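PDB 5JVK: uncharacterized protein from Bacteroides cellulosilyticus, which is a family 39 glycoside hydrolase from a gut symbiont and probably hydrolyses O-glycosidic bonds within polysaccharide chains. Local coordinates for residues Ala203-Val208 with Lys245-Asp250; Tyr149-His154 with Lys209-Arg214; Pro235-Val240 with Ile251-Gly256. All blocks are in the same frame, centred on the assembly; numbering follows the deposited sequence.

Read from the N terminus, the chain enters contact 2 at Tyr149-His154, which runs into helix 153-164, and reaches Ala203-Val208 of helix 194-211, which opens contact 1. Lys209-Arg214, the helix end and the turn after it, closes contact 2. After strand 217-220 come Pro235-Val240, opening contact 3, then Lys245-Asp250, closing contact 1, and Ile251-Gly256, closing contact 3. Contact 1 crosses both others, whereas contacts 2 and 3 are in series without touching. They tie helix 194-211 to helix 229-247 and to the loop leading into helix 153-164, and helix 229-247 to strand 252-255 of the (beta/alpha)8 barrel. Asn213 bonds to Asn248 and Asp250, joining contacts 1 and 2; Lys245 NZ to Ile251 O joins contacts 1 and 3.

Contact 1: residues Ala203-Val208 with Lys245-Asp250; sequences ALAYAV and KKVNPD
Val208 and Asn248 form the tight, buried part of this contact, where helix 194-211 passes the end of helix 229-247. The valine's CG1 methyl lies 3.4 Å from CB of Asn248 and 4.0 Å from its ND2, so a branched apolar side chain meets the aliphatic root of a polar one. With CG1 of Val208 anti to the backbone N (chi1 172°), the methyl is carried across to the asparagine; the side chain also touches Trp218 and Val244. Asparagine suits this turn because its amide works in two directions: OD1 accepts from N of Asp250 at 3.1 Å, with that donor tilted 32° from the carbonyl plane, making an Asx turn, and ND2 gives a hydrogen bond to OD1 of Asn213. With an alanine at Asn248, the Asp250 N-H and Asn213 OD1 would probably lose these partners and the turn would be freer to shift.

The solvent side is looser. Val247, an exposed residue, sets CG1 3.5 Å from the carbonyl O of Ala205 and CG2 4.1 Å from CB of Ala205, with no hydrogen bond between the segments. The small alanine lets the helices draw near: its CA is 6.4 Å from that of Val247. Lys245 starts out away from helix 194-211; its NZ donates to Pro249 O at 2.9 Å, from above the carbonyl plane, and also bonds Ile251 O and pairs with Asp283, tying the turn to the start of the next strand. The contact joins two neighbouring helices in the outer layer of a (beta/alpha)8 barrel, just before the turn into strand 252-255.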
ATOM      1  N   ALA A 203      24.886  -6.648 -13.625  1.00 43.02           N
ATOM      2  CA  ALA A 203      23.771  -7.558 -13.317  1.00 43.34           C
ATOM      3  C   ALA A 203      22.420  -6.847 -13.374  1.00 43.57           C
ATOM      4  O   ALA A 203      21.461  -7.375 -13.941  1.00 43.80           O
ATOM      5  CB  ALA A 203      23.965  -8.201 -11.953  1.00 43.41           C
ATOM      6  N   LEU A 204      22.350  -5.657 -12.775  1.00 43.39           N
ATOM      7  CA  LEU A 204      21.145  -4.824 -12.835  1.00 43.33           C
ATOM      8  C   LEU A 204      20.901  -4.315 -14.254  1.00 42.85           C
ATOM      9  O   LEU A 204      19.762  -4.319 -14.724  1.00 43.88           O
ATOM     10  CB  LEU A 204      21.243  -3.638 -11.863  1.00 43.56           C
ATOM     11  CG  LEU A 204      20.088  -2.624 -11.841  1.00 43.10           C
ATOM     12  CD1 LEU A 204      18.752  -3.309 -11.590  1.00 43.16           C
ATOM     13  CD2 LEU A 204      20.344  -1.554 -10.794  1.00 43.25           C
ATOM     14  N   ALA A 205      21.970  -3.875 -14.918  1.00 41.78           N
ATOM     15  CA  ALA A 205      21.897  -3.398 -16.305  1.00 41.27           C
ATOM     16  C   ALA A 205      21.332  -4.451 -17.260  1.00 41.14           C
ATOM     17  O   ALA A 205      20.601  -4.109 -18.189  1.00 40.74           O
ATOM     18  CB  ALA A 205      23.264  -2.934 -16.779  1.00 41.18           C
ATOM     19  N   TYR A 206      21.672  -5.721 -17.025  1.00 41.53           N
ATOM     20  CA  TYR A 206      21.066  -6.843 -17.754  1.00 42.13           C
ATOM     21  C   TYR A 206      19.558  -6.909 -17.524  1.00 42.46           C
ATOM     22  O   TYR A 206      18.786  -7.040 -18.480  1.00 43.08           O
ATOM     23  CB  TYR A 206      21.703  -8.185 -17.357  1.00 42.32           C
ATOM     24  CG  TYR A 206      20.867  -9.385 -17.749  1.00 42.96           C
ATOM     25  CD1 TYR A 206      20.079 -10.051 -16.807  1.00 43.36           C
ATOM     26  CD2 TYR A 206      20.832  -9.832 -19.070  1.00 43.28           C
ATOM     27  CE1 TYR A 206      19.299 -11.142 -17.165  1.00 43.82           C
ATOM     28  CE2 TYR A 206      20.055 -10.922 -19.439  1.00 43.51           C
ATOM     29  CZ  TYR A 206      19.293 -11.575 -18.484  1.00 43.90           C
ATOM     30  OH  TYR A 206      18.521 -12.655 -18.843  1.00 43.88           O
ATOM     31  N   ALA A 207      19.158  -6.838 -16.254  1.00 42.11           N
ATOM     32  CA  ALA A 207      17.742  -6.889 -15.869  1.00 41.75           C
ATOM     33  C   ALA A 207      16.927  -5.735 -16.455  1.00 41.32           C
ATOM     34  O   ALA A 207      15.790  -5.932 -16.884  1.00 40.70           O
ATOM     35  CB  ALA A 207      17.602  -6.915 -14.353  1.00 41.51           C
ATOM     36  N   VAL A 208      17.525  -4.545 -16.477  1.00 41.46           N
ATOM     37  CA  VAL A 208      16.881  -3.343 -17.020  1.00 42.20           C
ATOM     38  C   VAL A 208      16.702  -3.445 -18.542  1.00 43.25           C
ATOM     39  O   VAL A 208      15.639  -3.099 -19.062  1.00 42.54           O
ATOM     40  CB  VAL A 208      17.669  -2.067 -16.629  1.00 41.94           C
ATOM     41  CG1 VAL A 208      17.133  -0.833 -17.345  1.00 42.38           C
ATOM     42  CG2 VAL A 208      17.625  -1.860 -15.117  1.00 41.98           C
ATOM     43  N   LYS A 245      21.745   3.490 -16.722  1.00 46.09           N
ATOM     44  CA  LYS A 245      21.089   4.546 -17.513  1.00 47.07           C
ATOM     45  C   LYS A 245      21.489   4.556 -18.995  1.00 48.80           C
ATOM     46  O   LYS A 245      20.712   5.001 -19.841  1.00 48.81           O
ATOM     47  CB  LYS A 245      21.345   5.928 -16.900  1.00 46.77           C
ATOM     48  CG  LYS A 245      20.690   6.140 -15.541  1.00 46.62           C
ATOM     49  CD  LYS A 245      19.190   6.390 -15.633  1.00 46.56           C
ATOM     50  CE  LYS A 245      18.873   7.819 -16.044  1.00 46.87           C
ATOM     51  NZ  LYS A 245      17.412   8.096 -16.004  1.00 47.23           N
ATOM     52  N   LYS A 246      22.693   4.078 -19.302  1.00 51.19           N
ATOM     53  CA  LYS A 246      23.138   3.907 -20.691  1.00 52.97           C
ATOM     54  C   LYS A 246      22.283   2.861 -21.412  1.00 51.91           C
ATOM     55  O   LYS A 246      21.954   3.025 -22.588  1.00 52.84           O
ATOM     56  CB  LYS A 246      24.617   3.501 -20.732  1.00 55.65           C
ATOM     57  CG  LYS A 246      25.296   3.688 -22.080  1.00 57.93           C
ATOM     58  CD  LYS A 246      26.814   3.637 -21.938  1.00 59.65           C
ATOM     59  CE  LYS A 246      27.530   4.088 -23.204  1.00 60.82           C
ATOM     60  NZ  LYS A 246      27.437   3.080 -24.297  1.00 61.54           N
ATOM     61  N   VAL A 247      21.924   1.801 -20.687  1.00 50.02           N
ATOM     62  CA  VAL A 247      21.092   0.709 -21.210  1.00 49.23           C
ATOM     63  C   VAL A 247      19.613   1.106 -21.363  1.00 47.88           C
ATOM     64  O   VAL A 247      18.954   0.666 -22.306  1.00 48.16           O
ATOM     65  CB  VAL A 247      21.233  -0.550 -20.320  1.00 49.89           C
ATOM     66  CG1 VAL A 247      20.235  -1.634 -20.706  1.00 50.41           C
ATOM     67  CG2 VAL A 247      22.656  -1.087 -20.406  1.00 50.31           C
ATOM     68  N   ASN A 248      19.098   1.907 -20.430  1.00 46.23           N
ATOM     69  CA  ASN A 248      17.729   2.433 -20.504  1.00 44.50           C
ATOM     70  C   ASN A 248      17.687   3.826 -19.860  1.00 44.13           C
ATOM     71  O   ASN A 248      17.582   3.936 -18.639  1.00 44.79           O
ATOM     72  CB  ASN A 248      16.750   1.472 -19.809  1.00 43.59           C
ATOM     73  CG  ASN A 248      15.284   1.814 -20.062  1.00 43.00           C
ATOM     74  OD1 ASN A 248      14.942   2.911 -20.509  1.00 42.23           O
ATOM     75  ND2 ASN A 248      14.406   0.869 -19.751  1.00 42.81           N
ATOM     76  N   PRO A 249      17.781   4.898 -20.678  1.00 43.53           N
ATOM     77  CA  PRO A 249      17.704   6.267 -20.138  1.00 42.85           C
ATOM     78  C   PRO A 249      16.368   6.643 -19.484  1.00 42.61           C
ATOM     79  O   PRO A 249      16.334   7.556 -18.658  1.00 41.60           O
ATOM     80  CB  PRO A 249      17.942   7.150 -21.371  1.00 42.77           C
ATOM     81  CG  PRO A 249      18.643   6.278 -22.349  1.00 43.20           C
ATOM     82  CD  PRO A 249      18.103   4.900 -22.118  1.00 43.42           C
ATOM     83  N   ASP A 250      15.289   5.947 -19.850  1.00 43.25           N
ATOM     84  CA  ASP A 250      13.932   6.297 -19.409  1.00 43.02           C
ATOM     85  C   ASP A 250      13.548   5.842 -17.992  1.00 41.24           C
ATOM     86  O   ASP A 250      12.503   6.258 -17.494  1.00 41.75           O
ATOM     87  CB  ASP A 250      12.895   5.753 -20.409  1.00 44.01           C
ATOM     88  CG  ASP A 250      13.065   6.326 -21.815  1.00 45.04           C
ATOM     89  OD1 ASP A 250      13.582   7.459 -21.962  1.00 45.23           O
ATOM     90  OD2 ASP A 250      12.666   5.636 -22.778  1.00 45.97           O
TER

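Contact 2: residues Tyr149-His154 with Lys209-Arg214; sequences YVMPEH and KEMGNR
Met151 and Met211 meet sulfur to methyl: SD of Met151 lies 3.5 Å from CE of Met211, and CG of Met151 is 3.9 Å from the same methyl. Their different conformations make this possible. Met151 starts with CG anti to its backbone N (chi1 -175°), then bends at both chi2 and chi3, curling its CE back against Glu210. Met211 instead places CG beside its own backbone N and bends at chi2 (-66°), then runs on extended to CE, which brings a side chain that leaves the helix obliquely round to Met151. An unbranched, flexible thioether suits both places, since it can bend at several torsions to bring sulfur and methyl together between a loop and a helix end.

At the exposed edge, CE of Met151 packs 3.9 Å from both CB and CG of Glu210, the two chains running antiparallel alongside each other. Glu210 lends its aliphatic part to the apolar patch, while OE2 is hydrogen-bonded to Tyr156 OH. Met155 and Val159 of helix 153-164 also touch Met211. This is loop-on-helix packing in the outer layer of the (beta/alpha)8 fold, where the lead-in to helix 153-164 lies against the C-terminal end of helix 194-211.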
ATOM      1  N   TYR A 149      24.162 -14.443 -17.050  1.00 53.12           N
ATOM      2  CA  TYR A 149      22.910 -13.865 -16.564  1.00 51.58           C
ATOM      3  C   TYR A 149      21.683 -14.701 -16.903  1.00 51.49           C
ATOM      4  O   TYR A 149      21.692 -15.491 -17.847  1.00 52.24           O
ATOM      5  CB  TYR A 149      22.730 -12.457 -17.126  1.00 50.73           C
ATOM      6  CG  TYR A 149      23.886 -11.525 -16.836  1.00 50.06           C
ATOM      7  CD1 TYR A 149      24.516 -10.818 -17.862  1.00 49.39           C
ATOM      8  CD2 TYR A 149      24.360 -11.351 -15.532  1.00 50.27           C
ATOM      9  CE1 TYR A 149      25.578  -9.963 -17.597  1.00 49.55           C
ATOM     10  CE2 TYR A 149      25.422 -10.501 -15.258  1.00 49.56           C
ATOM     11  CZ  TYR A 149      26.026  -9.809 -16.292  1.00 49.63           C
ATOM     12  OH  TYR A 149      27.077  -8.967 -16.017  1.00 50.02           O
ATOM     13  N   VAL A 150      20.631 -14.511 -16.111  1.00 51.22           N
ATOM     14  CA  VAL A 150      19.333 -15.148 -16.338  1.00 51.26           C
ATOM     15  C   VAL A 150      18.235 -14.351 -15.621  1.00 51.27           C
ATOM     16  O   VAL A 150      18.473 -13.790 -14.554  1.00 51.20           O
ATOM     17  CB  VAL A 150      19.331 -16.628 -15.874  1.00 51.64           C
ATOM     18  CG1 VAL A 150      19.525 -16.748 -14.364  1.00 51.89           C
ATOM     19  CG2 VAL A 150      18.056 -17.340 -16.316  1.00 52.06           C
ATOM     20  N   MET A 151      17.047 -14.296 -16.225  1.00 50.64           N
ATOM     21  CA  MET A 151      15.884 -13.639 -15.628  1.00 49.99           C
ATOM     22  C   MET A 151      15.018 -14.710 -14.958  1.00 49.50           C
ATOM     23  O   MET A 151      14.494 -15.582 -15.653  1.00 49.44           O
ATOM     24  CB  MET A 151      15.086 -12.902 -16.710  1.00 50.57           C
ATOM     25  CG  MET A 151      13.903 -12.081 -16.208  1.00 50.91           C
ATOM     26  SD  MET A 151      14.324 -10.821 -14.984  1.00 51.27           S
ATOM     27  CE  MET A 151      15.441  -9.779 -15.915  1.00 50.91           C
ATOM     28  N   PRO A 152      14.868 -14.666 -13.611  1.00 49.27           N
ATOM     29  CA  PRO A 152      14.062 -15.694 -12.929  1.00 49.10           C
ATOM     30  C   PRO A 152      12.598 -15.731 -13.365  1.00 49.22           C
ATOM     31  O   PRO A 152      12.072 -14.726 -13.846  1.00 48.33           O
ATOM     32  CB  PRO A 152      14.167 -15.308 -11.447  1.00 49.11           C
ATOM     33  CG  PRO A 152      15.404 -14.493 -11.346  1.00 49.34           C
ATOM     34  CD  PRO A 152      15.502 -13.749 -12.641  1.00 49.38           C
ATOM     35  N   GLU A 153      11.957 -16.884 -13.186  1.00 49.94           N
ATOM     36  CA  GLU A 153      10.576 -17.092 -13.637  1.00 50.73           C
ATOM     37  C   GLU A 153       9.576 -16.183 -12.917  1.00 50.10           C
ATOM     38  O   GLU A 153       8.641 -15.676 -13.545  1.00 49.88           O
ATOM     39  CB  GLU A 153      10.172 -18.571 -13.485  1.00 51.73           C
ATOM     40  CG  GLU A 153       8.754 -18.934 -13.937  1.00 53.04           C
ATOM     41  CD  GLU A 153       8.431 -18.518 -15.367  1.00 54.60           C
ATOM     42  OE1 GLU A 153       7.252 -18.207 -15.643  1.00 55.72           O
ATOM     43  OE2 GLU A 153       9.346 -18.500 -16.222  1.00 55.81           O
ATOM     44  N   HIS A 154       9.776 -15.973 -11.616  1.00 49.07           N
ATOM     45  CA  HIS A 154       8.880 -15.111 -10.833  1.00 47.86           C
ATOM     46  C   HIS A 154       8.828 -13.659 -11.337  1.00 46.00           C
ATOM     47  O   HIS A 154       7.789 -13.013 -11.213  1.00 44.93           O
ATOM     48  CB  HIS A 154       9.182 -15.186  -9.322  1.00 48.61           C
ATOM     49  CG  HIS A 154      10.511 -14.620  -8.918  1.00 49.79           C
ATOM     50  ND1 HIS A 154      10.672 -13.310  -8.518  1.00 50.13           N
ATOM     51  CD2 HIS A 154      11.733 -15.196  -8.821  1.00 50.09           C
ATOM     52  CE1 HIS A 154      11.940 -13.099  -8.208  1.00 49.76           C
ATOM     53  NE2 HIS A 154      12.604 -14.227  -8.382  1.00 49.85           N
ATOM     54  N   LYS A 209      17.741  -3.916 -19.235  1.00 45.31           N
ATOM     55  CA  LYS A 209      17.690  -4.181 -20.683  1.00 46.68           C
ATOM     56  C   LYS A 209      16.549  -5.132 -21.045  1.00 45.90           C
ATOM     57  O   LYS A 209      15.765  -4.858 -21.955  1.00 45.17           O
ATOM     58  CB  LYS A 209      19.008  -4.806 -21.169  1.00 48.75           C
ATOM     59  CG  LYS A 209      19.253  -4.690 -22.668  1.00 50.46           C
ATOM     60  CD  LYS A 209      20.322  -5.674 -23.125  1.00 52.09           C
ATOM     61  CE  LYS A 209      20.524  -5.638 -24.632  1.00 52.98           C
ATOM     62  NZ  LYS A 209      21.260  -4.422 -25.077  1.00 53.62           N
ATOM     63  N   GLU A 210      16.480  -6.245 -20.315  1.00 45.54           N
ATOM     64  CA  GLU A 210      15.529  -7.326 -20.574  1.00 45.86           C
ATOM     65  C   GLU A 210      14.085  -6.851 -20.460  1.00 45.61           C
ATOM     66  O   GLU A 210      13.273  -7.093 -21.354  1.00 45.84           O
ATOM     67  CB  GLU A 210      15.782  -8.481 -19.593  1.00 46.61           C
ATOM     68  CG  GLU A 210      14.956  -9.747 -19.821  1.00 47.86           C
ATOM     69  CD  GLU A 210      15.273 -10.473 -21.119  1.00 48.59           C
ATOM     70  OE1 GLU A 210      16.326 -10.199 -21.740  1.00 49.01           O
ATOM     71  OE2 GLU A 210      14.458 -11.335 -21.513  1.00 48.87           O
ATOM     72  N   MET A 211      13.782  -6.176 -19.355  1.00 45.27           N
ATOM     73  CA  MET A 211      12.443  -5.647 -19.101  1.00 44.37           C
ATOM     74  C   MET A 211      12.134  -4.429 -19.961  1.00 43.69           C
ATOM     75  O   MET A 211      11.022  -4.298 -20.474  1.00 43.48           O
ATOM     76  CB  MET A 211      12.285  -5.280 -17.621  1.00 44.53           C
ATOM     77  CG  MET A 211      12.352  -6.471 -16.682  1.00 44.26           C
ATOM     78  SD  MET A 211      10.944  -7.562 -16.933  1.00 45.28           S
ATOM     79  CE  MET A 211      11.467  -9.019 -16.034  1.00 45.92           C
ATOM     80  N   GLY A 212      13.116  -3.544 -20.110  1.00 43.07           N
ATOM     81  CA  GLY A 212      12.937  -2.316 -20.870  1.00 43.10           C
ATOM     82  C   GLY A 212      12.046  -1.359 -20.104  1.00 42.95           C
ATOM     83  O   GLY A 212      12.262  -1.132 -18.908  1.00 43.47           O
ATOM     84  N   ASN A 213      11.036  -0.820 -20.788  1.00 42.42           N
ATOM     85  CA  ASN A 213      10.056   0.087 -20.175  1.00 41.82           C
ATOM     86  C   ASN A 213       8.811  -0.638 -19.637  1.00 40.71           C
ATOM     87  O   ASN A 213       7.813   0.000 -19.301  1.00 41.21           O
ATOM     88  CB  ASN A 213       9.687   1.207 -21.154  1.00 42.08           C
ATOM     89  CG  ASN A 213      10.848   2.159 -21.407  1.00 43.64           C
ATOM     90  OD1 ASN A 213      12.004   1.852 -21.095  1.00 44.26           O
ATOM     91  ND2 ASN A 213      10.546   3.325 -21.967  1.00 44.61           N
ATOM     92  N   ARG A 214       8.887  -1.965 -19.532  1.00 39.23           N
ATOM     93  CA  ARG A 214       7.933  -2.739 -18.740  1.00 38.17           C
ATOM     94  C   ARG A 214       8.137  -2.475 -17.238  1.00 37.12           C
ATOM     95  O   ARG A 214       7.202  -2.623 -16.448  1.00 36.46           O
ATOM     96  CB  ARG A 214       8.075  -4.236 -19.030  1.00 38.01           C
ATOM     97  CG  ARG A 214       7.828  -4.629 -20.484  1.00 37.72           C
ATOM     98  CD  ARG A 214       8.100  -6.109 -20.706  1.00 37.44           C
ATOM     99  NE  ARG A 214       7.040  -6.954 -20.150  1.00 36.96           N
ATOM    100  CZ  ARG A 214       7.122  -8.273 -19.964  1.00 36.63           C
ATOM    101  NH1 ARG A 214       8.221  -8.954 -20.285  1.00 36.46           N
ATOM    102  NH2 ARG A 214       6.083  -8.924 -19.447  1.00 36.84           N
TER

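Contact 3: residues Pro235-Val240 with Ile251-Gly256; sequences PLLKVV and ITLISG
Leu237 of helix 229-247 packs on Leu253 and Ser255 of strand 252-255, the closing half of a beta-alpha-beta unit in the (beta/alpha)8 barrel. Along the second segment, Ile251 leads out of the turn and packs on Trp218 and Val244 rather than on Pro235-Val240. Thr252 begins the strand, bonding through its backbone to Trp218 of strand 217-220 and Thr216 just before it. Leu253 then points at the helix: its CD1 lies 3.8 Å from CD1 of Leu237, the two side chains reaching past one another from opposing sides. Two branched apolar side chains suit this buried layer between strand and helix, and Tyr241 adds to the packing on Leu253. Ile254 turns the other way, away from the helix. Ser255 faces Leu237 again, and its small size leaves room for both leucine methyls. Its hydroxyl, with OG between backbone N and carbonyl carbon (chi1 67°), hydrogen-bonds NE2 of Gln282, which satisfies a buried polar atom. Gly256 ends the segment with a positive phi of 91°, where a side chain would be jammed against the carbonyl O of Ser255, so glycine fits. Leu237 straddles the serine's CB, with CD2 4.0 Å and CD1 4.2 Å from CB of Ser255.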
ATOM      1  N   PRO A 235      30.031   4.964  -3.677  1.00 43.66           N
ATOM      2  CA  PRO A 235      30.905   4.275  -4.634  1.00 44.35           C
ATOM      3  C   PRO A 235      30.194   3.258  -5.527  1.00 44.16           C
ATOM      4  O   PRO A 235      30.406   3.264  -6.739  1.00 45.60           O
ATOM      5  CB  PRO A 235      31.920   3.575  -3.731  1.00 44.90           C
ATOM      6  CG  PRO A 235      32.061   4.502  -2.580  1.00 44.49           C
ATOM      7  CD  PRO A 235      30.708   5.132  -2.375  1.00 44.23           C
ATOM      8  N   LEU A 236      29.367   2.402  -4.929  1.00 43.77           N
ATOM      9  CA  LEU A 236      28.563   1.437  -5.685  1.00 44.17           C
ATOM     10  C   LEU A 236      27.623   2.162  -6.650  1.00 44.33           C
ATOM     11  O   LEU A 236      27.505   1.782  -7.813  1.00 45.47           O
ATOM     12  CB  LEU A 236      27.772   0.530  -4.728  1.00 44.31           C
ATOM     13  CG  LEU A 236      26.857  -0.593  -5.254  1.00 44.92           C
ATOM     14  CD1 LEU A 236      25.532  -0.067  -5.772  1.00 45.63           C
ATOM     15  CD2 LEU A 236      27.524  -1.436  -6.329  1.00 45.16           C
ATOM     16  N   LEU A 237      26.973   3.212  -6.155  1.00 43.71           N
ATOM     17  CA  LEU A 237      26.023   4.006  -6.936  1.00 42.98           C
ATOM     18  C   LEU A 237      26.669   4.718  -8.134  1.00 43.34           C
ATOM     19  O   LEU A 237      26.053   4.818  -9.199  1.00 43.80           O
ATOM     20  CB  LEU A 237      25.340   5.027  -6.017  1.00 42.51           C
ATOM     21  CG  LEU A 237      24.176   5.874  -6.532  1.00 42.25           C
ATOM     22  CD1 LEU A 237      23.020   4.994  -6.996  1.00 41.81           C
ATOM     23  CD2 LEU A 237      23.733   6.857  -5.446  1.00 42.10           C
ATOM     24  N   LYS A 238      27.902   5.202  -7.955  1.00 43.20           N
ATOM     25  CA  LYS A 238      28.656   5.873  -9.036  1.00 42.02           C
ATOM     26  C   LYS A 238      28.996   4.961 -10.221  1.00 41.41           C
ATOM     27  O   LYS A 238      29.187   5.450 -11.334  1.00 41.56           O
ATOM     28  CB  LYS A 238      29.940   6.521  -8.493  1.00 41.48           C
ATOM     29  CG  LYS A 238      29.704   7.852  -7.800  1.00 41.26           C
ATOM     30  CD  LYS A 238      30.968   8.402  -7.159  1.00 40.75           C
ATOM     31  CE  LYS A 238      30.773   9.849  -6.730  1.00 40.36           C
ATOM     32  NZ  LYS A 238      31.869  10.348  -5.856  1.00 40.25           N
ATOM     33  N   VAL A 239      29.084   3.653  -9.972  1.00 40.88           N
ATOM     34  CA  VAL A 239      29.277   2.653 -11.028  1.00 40.75           C
ATOM     35  C   VAL A 239      27.924   2.223 -11.611  1.00 40.66           C
ATOM     36  O   VAL A 239      27.771   2.169 -12.831  1.00 41.10           O
ATOM     37  CB  VAL A 239      30.053   1.413 -10.509  1.00 40.70           C
ATOM     38  CG1 VAL A 239      30.247   0.378 -11.616  1.00 40.69           C
ATOM     39  CG2 VAL A 239      31.399   1.830  -9.926  1.00 40.43           C
ATOM     40  N   VAL A 240      26.954   1.930 -10.741  1.00 40.34           N
ATOM     41  CA  VAL A 240      25.634   1.416 -11.162  1.00 39.93           C
ATOM     42  C   VAL A 240      24.829   2.410 -12.010  1.00 39.38           C
ATOM     43  O   VAL A 240      24.231   2.015 -13.010  1.00 39.63           O
ATOM     44  CB  VAL A 240      24.789   0.942  -9.944  1.00 39.74           C
ATOM     45  CG1 VAL A 240      23.341   0.641 -10.332  1.00 39.91           C
ATOM     46  CG2 VAL A 240      25.417  -0.293  -9.316  1.00 39.57           C
ATOM     47  N   ILE A 251      14.361   5.004 -17.346  1.00 39.31           N
ATOM     48  CA  ILE A 251      14.047   4.558 -15.979  1.00 37.76           C
ATOM     49  C   ILE A 251      14.298   5.653 -14.939  1.00 36.11           C
ATOM     50  O   ILE A 251      14.990   6.641 -15.206  1.00 35.35           O
ATOM     51  CB  ILE A 251      14.820   3.280 -15.546  1.00 37.55           C
ATOM     52  CG1 ILE A 251      16.320   3.550 -15.327  1.00 37.70           C
ATOM     53  CG2 ILE A 251      14.617   2.151 -16.548  1.00 37.69           C
ATOM     54  CD1 ILE A 251      16.987   2.516 -14.450  1.00 37.90           C
ATOM     55  N   THR A 252      13.725   5.447 -13.757  1.00 34.24           N
ATOM     56  CA  THR A 252      14.058   6.214 -12.564  1.00 32.82           C
ATOM     57  C   THR A 252      14.869   5.293 -11.653  1.00 31.93           C
ATOM     58  O   THR A 252      14.325   4.343 -11.079  1.00 31.43           O
ATOM     59  CB  THR A 252      12.788   6.706 -11.851  1.00 32.61           C
ATOM     60  OG1 THR A 252      11.955   7.391 -12.791  1.00 32.51           O
ATOM     61  CG2 THR A 252      13.127   7.656 -10.710  1.00 33.03           C
ATOM     62  N   LEU A 253      16.175   5.548 -11.570  1.00 30.93           N
ATOM     63  CA  LEU A 253      17.059   4.817 -10.663  1.00 30.26           C
ATOM     64  C   LEU A 253      16.919   5.403  -9.262  1.00 29.63           C
ATOM     65  O   LEU A 253      17.201   6.587  -9.052  1.00 29.89           O
ATOM     66  CB  LEU A 253      18.514   4.893 -11.145  1.00 30.07           C
ATOM     67  CG  LEU A 253      19.566   3.957 -10.520  1.00 30.14           C
ATOM     68  CD1 LEU A 253      19.973   4.378  -9.110  1.00 30.03           C
ATOM     69  CD2 LEU A 253      19.102   2.502 -10.535  1.00 29.84           C
ATOM     70  N   ILE A 254      16.497   4.563  -8.315  1.00 28.97           N
ATOM     71  CA  ILE A 254      16.150   4.993  -6.958  1.00 28.41           C
ATOM     72  C   ILE A 254      17.169   4.460  -5.944  1.00 28.24           C
ATOM     73  O   ILE A 254      17.331   3.249  -5.800  1.00 27.94           O
ATOM     74  CB  ILE A 254      14.723   4.529  -6.579  1.00 28.08           C
ATOM     75  CG1 ILE A 254      13.696   5.109  -7.567  1.00 27.78           C
ATOM     76  CG2 ILE A 254      14.379   4.940  -5.147  1.00 27.89           C
ATOM     77  CD1 ILE A 254      12.348   4.419  -7.540  1.00 27.81           C
ATOM     78  N   SER A 255      17.840   5.374  -5.241  1.00 28.48           N
ATOM     79  CA  SER A 255      18.843   5.024  -4.227  1.00 28.74           C
ATOM     80  C   SER A 255      18.260   5.028  -2.813  1.00 28.93           C
ATOM     81  O   SER A 255      17.074   5.296  -2.626  1.00 29.54           O
ATOM     82  CB  SER A 255      19.992   6.018  -4.290  1.00 28.74           C
ATOM     83  OG  SER A 255      19.548   7.303  -3.885  1.00 28.78           O
ATOM     84  N   GLY A 256      19.102   4.732  -1.821  1.00 28.73           N
ATOM     85  CA  GLY A 256      18.712   4.768  -0.415  1.00 28.52           C
ATOM     86  C   GLY A 256      18.194   3.433   0.069  1.00 28.40           C
ATOM     87  O   GLY A 256      18.761   2.839   0.990  1.00 28.65           O
TER